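Local coordinates for UPF0749 protein MT1873 (Mycobacterium tuberculosis, PDB 3GMG) that is of unknown function but belongs to the UPF0749 (DUF881) family and is probably associated with the cell membrane, at residues Val82-Val87 with Thr94-Val99. Residues are numbered along the deposited sequence; the frame is centred on the assembly and turned at random.
Sequences VDTWVV and TVDTKV
Strands 86-87 and 92-95 form a β hairpin, with 86-87 at one edge of a three-stranded antiparallel sheet within the chain; just past strand 92-95, at the start of the type I' turn Val95-Lys98, Asp96 faces the residues leading into strand 86-87. Val87 and Thr94 form the hydrogen-bonded pair, Val87 N to Thr94 O (3.0 Å) and Thr94 N to Val87 O; beyond the non-hydrogen-bonded pair Val86-Val95, Asp96 N reaches Trp85 O at 3.2 Å. Asp96 OD1 accepts Trp85 N at 2.9 Å, nearly straight but 21° out of the carboxylate plane, while OD2 receives Thr84 OG1 at 2.6 Å on its syn lone pair; Gly81 N is the hydroxyl's second partner. With CG between the backbone N and carbonyl carbon (chi1 47°), the Trp85 indole lies over the start of the turn, CH2 3.1 Å from Thr97 N and Trp85 CZ3 3.7 Å from Thr94 CG2. On the other side of the sheet, Val86 CG1 meets Val95 CG2 at 4.1 Å; Val86 also packs on Pro51 and Ile55 of helix 51-63, and Val95 on Val78. Both carboxylate oxygens are thus engaged by neighbouring residues, which fixes the rotation of Asp96 and ties the turn to the chain entering strand 86-87.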
loop_
_atom_site.group_PDB
_atom_site.type_symbol
_atom_site.label_atom_id
_atom_site.label_comp_id
_atom_site.label_asym_id
_atom_site.label_seq_id
_atom_site.Cartn_x
_atom_site.Cartn_y
_atom_site.Cartn_z
ATOM N N VAL A 82 2.164 -1.571 3.957
ATOM C CA VAL A 82 1.866 -0.983 2.653
ATOM C C VAL A 82 0.806 0.118 2.737
ATOM O O VAL A 82 0.885 1.107 2.016
ATOM C CB VAL A 82 1.465 -2.081 1.633
ATOM C CG1 VAL A 82 0.198 -2.806 2.085
ATOM C CG2 VAL A 82 1.300 -1.472 0.242
ATOM N N ASP A 83 -0.135 -0.023 3.670
ATOM C CA ASP A 83 -1.200 0.958 3.859
ATOM C C ASP A 83 -0.965 1.915 5.015
ATOM O O ASP A 83 -1.879 2.627 5.424
ATOM C CB ASP A 83 -2.573 0.260 4.015
ATOM C CG ASP A 83 -2.670 -0.648 5.248
ATOM O OD1 ASP A 83 -1.644 -1.092 5.800
ATOM O OD2 ASP A 83 -3.815 -0.955 5.671
ATOM N N THR A 84 0.264 1.959 5.535
ATOM C CA THR A 84 0.582 2.893 6.600
ATOM C C THR A 84 0.331 4.321 6.151
ATOM O O THR A 84 0.683 4.693 5.037
ATOM C CB THR A 84 2.043 2.734 7.062
ATOM O OG1 THR A 84 2.144 1.549 7.857
ATOM C CG2 THR A 84 2.490 3.943 7.887
ATOM N N TRP A 85 -0.297 5.097 7.028
ATOM C CA TRP A 85 -0.588 6.506 6.766
ATOM C C TRP A 85 -0.010 7.352 7.877
ATOM O O TRP A 85 0.156 6.876 9.001
ATOM C CB TRP A 85 -2.106 6.759 6.644
ATOM C CG TRP A 85 -2.972 6.133 7.730
ATOM C CD1 TRP A 85 -3.666 4.957 7.643
ATOM C CD2 TRP A 85 -3.244 6.656 9.045
ATOM N NE1 TRP A 85 -4.341 4.708 8.816
ATOM C CE2 TRP A 85 -4.099 5.732 9.693
ATOM C CE3 TRP A 85 -2.847 7.810 9.736
ATOM C CZ2 TRP A 85 -4.563 5.929 11.000
ATOM C CZ3 TRP A 85 -3.298 7.999 11.041
ATOM C CH2 TRP A 85 -4.157 7.068 11.651
ATOM N N VAL A 86 0.304 8.597 7.547
ATOM C CA VAL A 86 0.784 9.566 8.526
ATOM C C VAL A 86 -0.042 10.844 8.403
ATOM O O VAL A 86 -0.150 11.415 7.318
ATOM C CB VAL A 86 2.271 9.911 8.310
ATOM C CG1 VAL A 86 2.786 10.799 9.444
ATOM C CG2 VAL A 86 3.111 8.632 8.179
ATOM N N VAL A 87 -0.606 11.279 9.522
ATOM C CA VAL A 87 -1.331 12.556 9.573
ATOM C C VAL A 87 -0.852 13.338 10.786
ATOM O O VAL A 87 0.016 12.880 11.532
ATOM C CB VAL A 87 -2.870 12.357 9.630
ATOM C CG1 VAL A 87 -3.362 11.582 8.421
ATOM C CG2 VAL A 87 -3.287 11.677 10.920
ATOM N N THR A 94 0.510 11.304 13.821
ATOM C CA THR A 94 -0.225 10.069 14.050
ATOM C C THR A 94 0.111 9.113 12.911
ATOM O O THR A 94 -0.182 9.385 11.746
ATOM C CB THR A 94 -1.761 10.303 14.139
ATOM O OG1 THR A 94 -2.027 11.267 15.164
ATOM C CG2 THR A 94 -2.496 9.015 14.467
ATOM N N VAL A 95 0.756 8.005 13.262
ATOM C CA VAL A 95 1.118 6.965 12.306
ATOM C C VAL A 95 0.312 5.711 12.638
ATOM O O VAL A 95 0.480 5.127 13.713
ATOM C CB VAL A 95 2.633 6.645 12.363
ATOM C CG1 VAL A 95 3.008 5.691 11.236
ATOM C CG2 VAL A 95 3.480 7.929 12.273
ATOM N N ASP A 96 -0.597 5.318 11.749
ATOM C CA ASP A 96 -1.471 4.159 11.979
ATOM C C ASP A 96 -2.101 4.160 13.391
ATOM O O ASP A 96 -2.024 3.186 14.134
ATOM C CB ASP A 96 -0.695 2.865 11.706
ATOM C CG ASP A 96 -0.286 2.734 10.251
ATOM O OD1 ASP A 96 -0.790 3.508 9.409
ATOM O OD2 ASP A 96 0.547 1.856 9.943
ATOM N N THR A 97 -2.697 5.297 13.739
ATOM C CA THR A 97 -3.399 5.531 15.017
ATOM C C THR A 97 -2.498 5.837 16.206
ATOM O O THR A 97 -3.005 6.231 17.260
ATOM C CB THR A 97 -4.377 4.383 15.446
ATOM O OG1 THR A 97 -3.654 3.326 16.089
ATOM C CG2 THR A 97 -5.183 3.851 14.259
ATOM N N LYS A 98 -1.182 5.669 16.070
ATOM C CA LYS A 98 -0.276 5.977 17.167
ATOM C C LYS A 98 0.281 7.380 17.044
ATOM O O LYS A 98 0.886 7.739 16.029
ATOM C CB LYS A 98 0.856 4.958 17.231
ATOM C CG LYS A 98 0.348 3.555 17.474
ATOM C CD LYS A 98 1.404 2.697 18.092
ATOM C CE LYS A 98 0.890 1.295 18.313
ATOM N NZ LYS A 98 2.010 0.364 18.545
ATOM N N VAL A 99 0.075 8.178 18.091
ATOM C CA VAL A 99 0.551 9.546 18.123
ATOM C C VAL A 99 1.993 9.555 18.620
ATOM O O VAL A 99 2.297 9.059 19.712
ATOM C CB VAL A 99 -0.342 10.454 19.003
ATOM C CG1 VAL A 99 0.179 11.881 18.972
ATOM C CG2 VAL A 99 -1.814 10.376 18.537
HETATM O O HOH W 1 -2.748 1.510 8.479
#